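Local coordinates for McyG protein (PDB 4R0M) that probably activates phenylalanine or a related acid as an acyl-adenylate and passes it to its own peptidyl carrier domain during microcystin synthesis, at residues 471-474 / 479-482; 515-520 / 541-546; 449-454 / 509-514. All blocks are in the same frame, centred on the assembly; numbering follows the deposited sequence.

Contact 1: 471-474 / 479-482; sequences AVFD and TDLL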
loop_
_atom_site.group_PDB
_atom_site.type_symbol
_atom_site.label_atom_id
_atom_site.label_comp_id
_atom_site.label_asym_id
_atom_site.label_seq_id
_atom_site.Cartn_x
_atom_site.Cartn_y
_atom_site.Cartn_z
ATOM N N ALA A 471 20.530 -8.607 4.374
ATOM C CA ALA A 471 21.700 -9.460 4.570
ATOM C C ALA A 471 21.823 -10.549 3.506
ATOM O O ALA A 471 20.859 -11.269 3.227
ATOM C CB ALA A 471 21.673 -10.078 5.962
ATOM N N VAL A 472 23.013 -10.658 2.913
ATOM C CA VAL A 472 23.333 -11.762 2.003
ATOM C C VAL A 472 24.430 -12.641 2.603
ATOM O O VAL A 472 25.229 -12.180 3.424
ATOM C CB VAL A 472 23.741 -11.286 0.583
ATOM C CG1 VAL A 472 22.780 -10.227 0.057
ATOM C CG2 VAL A 472 25.177 -10.775 0.549
ATOM N N PHE A 473 24.459 -13.907 2.199
ATOM C CA PHE A 473 25.512 -14.822 2.620
ATOM C C PHE A 473 26.641 -14.846 1.591
ATOM O O PHE A 473 26.418 -15.154 0.417
ATOM C CB PHE A 473 24.949 -16.228 2.847
ATOM C CG PHE A 473 25.947 -17.199 3.413
ATOM C CD1 PHE A 473 26.349 -17.110 4.744
ATOM C CD2 PHE A 473 26.476 -18.212 2.621
ATOM C CE1 PHE A 473 27.267 -18.009 5.271
ATOM C CE2 PHE A 473 27.393 -19.116 3.142
ATOM C CZ PHE A 473 27.788 -19.013 4.468
ATOM N N ASP A 474 27.846 -14.502 2.036
ATOM C CA ASP A 474 29.022 -14.530 1.172
ATOM C C ASP A 474 29.640 -15.925 1.184
ATOM O O ASP A 474 30.098 -16.401 2.225
ATOM C CB ASP A 474 30.045 -13.474 1.609
ATOM C CG ASP A 474 31.236 -13.376 0.665
ATOM O OD1 ASP A 474 31.096 -13.704 -0.534
ATOM O OD2 ASP A 474 32.319 -12.959 1.127
ATOM N N THR A 479 30.583 -16.116 5.377
ATOM C CA THR A 479 30.013 -15.230 6.396
ATOM C C THR A 479 28.885 -14.332 5.862
ATOM O O THR A 479 28.772 -14.109 4.654
ATOM C CB THR A 479 31.106 -14.380 7.093
ATOM O OG1 THR A 479 30.539 -13.690 8.214
ATOM C CG2 THR A 479 31.733 -13.367 6.127
ATOM N N ASP A 480 28.058 -13.828 6.776
ATOM C CA ASP A 480 26.926 -12.969 6.424
ATOM C C ASP A 480 27.310 -11.495 6.349
ATOM O O ASP A 480 27.959 -10.964 7.253
ATOM C CB ASP A 480 25.775 -13.170 7.410
ATOM C CG ASP A 480 25.025 -14.465 7.171
ATOM O OD1 ASP A 480 24.519 -14.665 6.045
ATOM O OD2 ASP A 480 24.934 -15.282 8.113
ATOM N N LEU A 481 26.902 -10.843 5.264
ATOM C CA LEU A 481 27.187 -9.427 5.057
ATOM C C LEU A 481 25.917 -8.586 5.166
ATOM O O LEU A 481 24.853 -8.983 4.682
ATOM C CB LEU A 481 27.847 -9.197 3.689
ATOM C CG LEU A 481 29.097 -9.987 3.271
ATOM C CD1 LEU A 481 29.451 -9.675 1.824
ATOM C CD2 LEU A 481 30.288 -9.714 4.179
ATOM N N LEU A 482 26.038 -7.430 5.814
ATOM C CA LEU A 482 24.963 -6.448 5.855
ATOM C C LEU A 482 25.154 -5.460 4.715
ATOM O O LEU A 482 26.213 -4.840 4.591
ATOM C CB LEU A 482 24.943 -5.712 7.199
ATOM C CG LEU A 482 24.050 -4.469 7.325
ATOM C CD1 LEU A 482 22.571 -4.838 7.312
ATOM C CD2 LEU A 482 24.397 -3.681 8.579
#

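Contact 2: 515-520 / 541-546; sequences PAYVIP and KDFEQG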
loop_
_atom_site.group_PDB
_atom_site.type_symbol
_atom_site.label_atom_id
_atom_site.label_comp_id
_atom_site.label_asym_id
_atom_site.label_seq_id
_atom_site.Cartn_x
_atom_site.Cartn_y
_atom_site.Cartn_z
ATOM N N PRO A 515 27.942 -2.173 7.956
ATOM C CA PRO A 515 27.595 -2.573 6.594
ATOM C C PRO A 515 28.845 -2.908 5.783
ATOM O O PRO A 515 29.812 -2.139 5.789
ATOM C CB PRO A 515 26.907 -1.331 6.019
ATOM C CG PRO A 515 27.384 -0.195 6.855
ATOM C CD PRO A 515 27.605 -0.762 8.224
ATOM N N ALA A 516 28.827 -4.056 5.109
ATOM C CA ALA A 516 29.920 -4.442 4.221
ATOM C C ALA A 516 29.964 -3.521 3.001
ATOM O O ALA A 516 31.040 -3.074 2.593
ATOM C CB ALA A 516 29.782 -5.895 3.798
ATOM N N TYR A 517 28.790 -3.233 2.440
ATOM C CA TYR A 517 28.669 -2.331 1.296
ATOM C C TYR A 517 27.582 -1.284 1.519
ATOM O O TYR A 517 26.516 -1.588 2.058
ATOM C CB TYR A 517 28.372 -3.113 0.013
ATOM C CG TYR A 517 29.374 -4.203 -0.306
ATOM C CD1 TYR A 517 30.572 -3.906 -0.957
ATOM C CD2 TYR A 517 29.120 -5.531 0.039
ATOM C CE1 TYR A 517 31.491 -4.903 -1.252
ATOM C CE2 TYR A 517 30.031 -6.534 -0.252
ATOM C CZ TYR A 517 31.213 -6.214 -0.899
ATOM O OH TYR A 517 32.121 -7.206 -1.189
ATOM N N VAL A 518 27.868 -0.052 1.107
ATOM C CA VAL A 518 26.895 1.037 1.147
ATOM C C VAL A 518 26.808 1.654 -0.244
ATOM O O VAL A 518 27.735 2.332 -0.693
ATOM C CB VAL A 518 27.257 2.116 2.195
ATOM C CG1 VAL A 518 26.191 3.201 2.243
ATOM C CG2 VAL A 518 27.429 1.500 3.575
ATOM N N ILE A 519 25.686 1.414 -0.920
ATOM C CA ILE A 519 25.528 1.792 -2.325
ATOM C C ILE A 519 24.521 2.930 -2.528
ATOM O O ILE A 519 23.326 2.764 -2.263
ATOM C CB ILE A 519 25.108 0.585 -3.193
ATOM C CG1 ILE A 519 25.941 -0.656 -2.841
ATOM C CG2 ILE A 519 25.225 0.933 -4.672
ATOM C CD1 ILE A 519 25.212 -1.968 -3.036
ATOM N N PRO A 520 25.007 4.095 -3.001
ATOM C CA PRO A 520 24.140 5.196 -3.413
ATOM C C PRO A 520 23.359 4.830 -4.668
ATOM O O PRO A 520 23.874 4.118 -5.537
ATOM C CB PRO A 520 25.126 6.329 -3.724
ATOM C CG PRO A 520 26.380 5.966 -3.006
ATOM C CD PRO A 520 26.429 4.471 -3.061
ATOM N N LYS A 541 18.532 -9.034 -5.239
ATOM C CA LYS A 541 18.856 -9.633 -6.532
ATOM C C LYS A 541 19.790 -8.745 -7.344
ATOM O O LYS A 541 20.816 -9.217 -7.831
ATOM C CB LYS A 541 17.592 -9.967 -7.328
ATOM C CG LYS A 541 16.990 -11.316 -6.972
ATOM C CD LYS A 541 16.152 -11.872 -8.112
ATOM C CE LYS A 541 15.876 -13.353 -7.906
ATOM N NZ LYS A 541 15.153 -13.958 -9.058
ATOM N N ASP A 542 19.441 -7.462 -7.464
ATOM C CA ASP A 542 20.272 -6.475 -8.165
ATOM C C ASP A 542 21.733 -6.512 -7.702
ATOM O O ASP A 542 22.652 -6.494 -8.526
ATOM C CB ASP A 542 19.705 -5.059 -7.995
ATOM C CG ASP A 542 18.469 -4.799 -8.852
ATOM O OD1 ASP A 542 18.215 -5.556 -9.815
ATOM O OD2 ASP A 542 17.747 -3.821 -8.558
ATOM N N PHE A 543 21.930 -6.568 -6.386
ATOM C CA PHE A 543 23.259 -6.659 -5.782
ATOM C C PHE A 543 23.989 -7.950 -6.172
ATOM O O PHE A 543 25.191 -7.932 -6.450
ATOM C CB PHE A 543 23.155 -6.535 -4.254
ATOM C CG PHE A 543 24.433 -6.848 -3.525
ATOM C CD1 PHE A 543 25.424 -5.882 -3.382
ATOM C CD2 PHE A 543 24.642 -8.109 -2.973
ATOM C CE1 PHE A 543 26.604 -6.172 -2.709
ATOM C CE2 PHE A 543 25.819 -8.405 -2.300
ATOM C CZ PHE A 543 26.801 -7.434 -2.167
ATOM N N GLU A 544 23.255 -9.061 -6.194
ATOM C CA GLU A 544 23.833 -10.375 -6.475
ATOM C C GLU A 544 24.105 -10.636 -7.963
ATOM O O GLU A 544 24.584 -11.711 -8.324
ATOM C CB GLU A 544 22.948 -11.481 -5.889
ATOM C CG GLU A 544 22.925 -11.520 -4.366
ATOM C CD GLU A 544 21.902 -12.495 -3.803
ATOM O OE1 GLU A 544 20.867 -12.741 -4.463
ATOM O OE2 GLU A 544 22.131 -13.011 -2.687
ATOM N N GLN A 545 23.812 -9.656 -8.817
ATOM C CA GLN A 545 24.009 -9.810 -10.263
ATOM C C GLN A 545 25.476 -9.695 -10.724
ATOM O O GLN A 545 25.983 -10.621 -11.350
ATOM C CB GLN A 545 23.094 -8.881 -11.082
ATOM C CG GLN A 545 21.619 -8.880 -10.691
ATOM C CD GLN A 545 20.897 -10.196 -10.949
ATOM O OE1 GLN A 545 21.411 -11.277 -10.656
ATOM N NE2 GLN A 545 19.681 -10.103 -11.477
ATOM N N GLY A 546 26.176 -8.599 -10.417
ATOM C CA GLY A 546 25.685 -7.489 -9.615
ATOM C C GLY A 546 25.607 -6.191 -10.390
ATOM O O GLY A 546 26.560 -5.797 -11.071
#

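Contact 3: 449-454 / 509-514; sequences AHELET and QKFGIA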
loop_
_atom_site.group_PDB
_atom_site.type_symbol
_atom_site.label_atom_id
_atom_site.label_comp_id
_atom_site.label_asym_id
_atom_site.label_seq_id
_atom_site.Cartn_x
_atom_site.Cartn_y
_atom_site.Cartn_z
ATOM N N ALA A 449 15.632 -4.682 10.089
ATOM C CA ALA A 449 15.885 -3.747 8.991
ATOM C C ALA A 449 15.378 -2.324 9.230
ATOM O O ALA A 449 16.082 -1.356 8.924
ATOM C CB ALA A 449 15.318 -4.301 7.691
ATOM N N HIS A 450 14.169 -2.203 9.783
ATOM C CA HIS A 450 13.545 -0.895 10.005
ATOM C C HIS A 450 14.325 -0.020 10.951
ATOM O O HIS A 450 14.463 1.180 10.706
ATOM C CB HIS A 450 12.089 -1.044 10.450
ATOM C CG HIS A 450 11.922 -1.413 11.908
ATOM N ND1 HIS A 450 12.069 -2.676 12.359
ATOM C CD2 HIS A 450 11.600 -0.634 13.020
ATOM C CE1 HIS A 450 11.858 -2.703 13.689
ATOM N NE2 HIS A 450 11.570 -1.453 14.092
ATOM N N GLU A 451 14.848 -0.613 12.027
ATOM C CA GLU A 451 15.704 0.100 12.982
ATOM C C GLU A 451 16.940 0.645 12.283
ATOM O O GLU A 451 17.265 1.829 12.408
ATOM C CB GLU A 451 16.147 -0.826 14.113
ATOM C CG GLU A 451 15.117 -1.071 15.200
ATOM C CD GLU A 451 15.668 -1.947 16.310
ATOM O OE1 GLU A 451 16.700 -1.577 16.913
ATOM O OE2 GLU A 451 15.072 -3.011 16.578
ATOM N N LEU A 452 17.621 -0.232 11.546
ATOM C CA LEU A 452 18.802 0.138 10.774
ATOM C C LEU A 452 18.481 1.272 9.812
ATOM O O LEU A 452 19.165 2.295 9.804
ATOM C CB LEU A 452 19.352 -1.073 10.016
ATOM C CG LEU A 452 19.974 -2.192 10.859
ATOM C CD1 LEU A 452 19.920 -3.522 10.121
ATOM C CD2 LEU A 452 21.402 -1.849 11.269
ATOM N N GLU A 453 17.415 1.089 9.032
ATOM C CA GLU A 453 16.956 2.088 8.067
ATOM C C GLU A 453 16.612 3.427 8.718
ATOM O O GLU A 453 16.999 4.477 8.207
ATOM C CB GLU A 453 15.767 1.556 7.264
ATOM C CG GLU A 453 16.157 0.567 6.175
ATOM C CD GLU A 453 15.071 -0.448 5.871
ATOM O OE1 GLU A 453 13.878 -0.158 6.106
ATOM O OE2 GLU A 453 15.415 -1.546 5.389
ATOM N N THR A 454 15.901 3.385 9.845
ATOM C CA THR A 454 15.554 4.604 10.584
ATOM C C THR A 454 16.824 5.315 11.050
ATOM O O THR A 454 16.954 6.531 10.888
ATOM C CB THR A 454 14.640 4.312 11.795
ATOM O OG1 THR A 454 13.497 3.565 11.366
ATOM C CG2 THR A 454 14.169 5.606 12.453
ATOM N N GLN A 509 28.431 2.577 15.437
ATOM C CA GLN A 509 28.316 3.236 16.738
ATOM C C GLN A 509 27.055 2.834 17.499
ATOM O O GLN A 509 27.084 2.710 18.724
ATOM C CB GLN A 509 28.356 4.763 16.584
ATOM C CG GLN A 509 29.684 5.339 16.101
ATOM C CD GLN A 509 30.824 5.174 17.095
ATOM O OE1 GLN A 509 30.608 5.020 18.299
ATOM N NE2 GLN A 509 32.051 5.212 16.590
ATOM N N LYS A 510 25.958 2.621 16.772
ATOM C CA LYS A 510 24.661 2.341 17.392
ATOM C C LYS A 510 24.348 0.855 17.527
ATOM O O LYS A 510 23.679 0.447 18.476
ATOM C CB LYS A 510 23.527 3.050 16.636
ATOM C CG LYS A 510 23.660 4.569 16.541
ATOM C CD LYS A 510 23.427 5.265 17.877
ATOM C CE LYS A 510 23.584 6.774 17.748
ATOM N NZ LYS A 510 23.416 7.481 19.049
ATOM N N PHE A 511 24.834 0.048 16.585
ATOM C CA PHE A 511 24.475 -1.375 16.534
ATOM C C PHE A 511 25.610 -2.348 16.859
ATOM O O PHE A 511 25.355 -3.488 17.247
ATOM C CB PHE A 511 23.853 -1.722 15.176
ATOM C CG PHE A 511 22.496 -1.116 14.959
ATOM C CD1 PHE A 511 21.347 -1.792 15.358
ATOM C CD2 PHE A 511 22.363 0.131 14.358
ATOM C CE1 PHE A 511 20.091 -1.235 15.162
ATOM C CE2 PHE A 511 21.111 0.693 14.158
ATOM C CZ PHE A 511 19.972 0.008 14.560
ATOM N N GLY A 512 26.854 -1.905 16.691
ATOM C CA GLY A 512 28.015 -2.756 16.955
ATOM C C GLY A 512 28.438 -3.605 15.767
ATOM O O GLY A 512 29.456 -4.298 15.819
ATOM N N ILE A 513 27.643 -3.560 14.701
ATOM C CA ILE A 513 27.978 -4.220 13.442
ATOM C C ILE A 513 28.037 -3.185 12.323
ATOM O O ILE A 513 27.463 -2.099 12.435
ATOM C CB ILE A 513 26.984 -5.346 13.076
ATOM C CG1 ILE A 513 25.538 -4.826 13.074
ATOM C CG2 ILE A 513 27.153 -6.535 14.016
ATOM C CD1 ILE A 513 24.573 -5.674 12.272
ATOM N N ALA A 514 28.731 -3.528 11.243
ATOM C CA ALA A 514 28.948 -2.593 10.149
ATOM C C ALA A 514 28.394 -3.098 8.821
ATOM O O ALA A 514 28.363 -4.304 8.582
ATOM C CB ALA A 514 30.427 -2.288 10.019
#

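Contact 1: 471-474 / 479-482
Val472 pairs with Leu481, and Asp474 with Thr479, as the two hydrogen-bonded pairs of an antiparallel beta hairpin, strand 468-474 turning back into strand 479-486. The first edges a three-stranded sheet; the second, its middle strand, also bonds Ala516, beside strand 517-520, through Leu482. The segment axes approach to 4.6 Å, their directions 145° apart.

Four backbone bonds hold the ladder. The straightest runs from Leu481 N to Val472 O, 2.8 Å with an N-H...O angle of 172°; the return bond, Val472 N to Leu481 O, is longer at 3.1 Å. Toward the turn, Asp474 N gives a 2.8 Å bond to Thr479 O, answered by Thr479 N to Asp474 O at 3.2 Å. CA-H...O contacts fill in between, Ala471 CA resting 3.2 Å from Leu481 O.

Apolar contact is modest. On the face that carries Val472 and Leu481, Leu481 CD1 comes within 3.9 Å of Asp474 CB, and Val472 turns to Phe543 and Lys540 of helix 536-545. The Asp474 carboxylate looks elsewhere, its OD2 in a salt bridge with Arg477.

On the opposite face, the side chains of the non-hydrogen-bonded pair Phe473 and Asp480 meet at a slant. With CG anti to the backbone N (chi1 -174°), the Phe473 ring swings out along the hairpin and offers its edge to the carboxylate, Asp480 OD1 lying near the ring plane 3.3 Å from Phe473 CD1.

Contact 2: 515-520 / 541-546
The ring of Phe543, on helix 536-545, reaches across to Tyr517 and Ile519 of strand 517-520, and these three side chains make up the whole touch between the two segments. The backbones keep well apart: the nearest CA atoms, of Ile519 and Phe543, are 9.4 Å from each other, and no hydrogen bond spans the gap. It is helix-on-sheet packing in which one aromatic ring does the bridging.

The aromatic part comes first. Phe543 CZ sits 3.7 Å from Tyr517 CD2, and the neighbouring Phe543 CE1 follows it onto that same tyrosine atom. The ring centroids are 5.5 Å apart and the planes make 52°, an inclined pairing intermediate between a parallel stack and a T-shape. Tyr517 CE2 falls near the plane of the Phe543 ring, at its edge. The far end of Phe543 thus leans on one flank of the tyrosine.

The aliphatic part is a single methyl. Ile519 CD1 comes to 3.9 Å from Phe543 CD1, back along the phenylalanine toward its root. The CG1 branch of Ile519 lies anti to the carbonyl carbon (chi1 -45°), and the extended second torsion carries CD1 out from the strand to the helix. Tyr517 and Ile519, two residues apart, leave the strand on one face, so Phe543 meets both.

Ile552 of helix 549-558 touches all three side chains, adding a second helix to this face. Backbone bonds from Tyr517 and Ile519 to Ile484, and from Ile519 to Phe486, tie the strand to strand 479-486, while Val518 points to the other face and packs on Val500 and Ile503 of helix 498-511.

Contact 3: 449-454 / 509-514
Leu452 and Phe511, with CA atoms 8.2 Å apart, are the closest CA pair between residues 449-454, at the start of helix 449-457, and residues 509-514, at the end of helix 498-511. This is helix-helix packing in the C-terminal part of an ANL-type adenylation domain. Just after Phe511 the chain leaves the helix at Gly512, whose positive phi of 87° would force a CB against the preceding carbonyl and so calls for glycine. Within helix 449-457, Thr454 N and Thr454 OG1 both reach His450 O, from opposite faces of its carbonyl plane, and Glu451 O takes a bond from Thr455 OG1.

No hydrogen bond crosses between the segments; the Phe511 ring carries the contact. Its far end drives against the backbone of the other helix, CZ lying 3.8 Å from Leu452 N, with Glu451 CB 3.9 Å from that same Phe511 CZ. In Leu452, CG lies anti to the carbonyl carbon (chi1 -68°), and from there the CD2 branch reaches over one face of the ring. Leu452 CD2 makes a CH-pi contact there, 3.7 Å from the centroid of the Phe511 ring and almost directly above it. With the ring gone, an alanine here is likely to leave the Leu452 methyl and Glu451 CB without the surface they pack on.

Glu451 also meets the ring's edge, its carboxylate inclined at 39° to the ring. The partly positive ring hydrogens would probably suit that charge: Glu451 OE1 is near the ring plane, 3.8 Å from Phe511 CE1.

How the contacts relate
All three contacts lie on the same side of the chain's centre, in a compact alpha/beta unit built on the sheet of strands 468-474, 479-486 and 517-520. Contact 3 opens first along the chain, contact 1 forms within the span it encloses, and contact 2 follows once contact 3 has closed. Centre to centre, contacts 1 and 2 are about 11 Å apart, joined by a probable hydrogen bond between Leu482 O and Ala516 N and by packing of Leu481 on Tyr517; contacts 1 and 3, at about 15 Å, meet through Leu482. Contacts 2 and 3, about 17 Å apart, merely adjoin in sequence. Sheet and helices are thereby knit into one body, consistent with the mobile C-terminal subdomain of ANL enzymes.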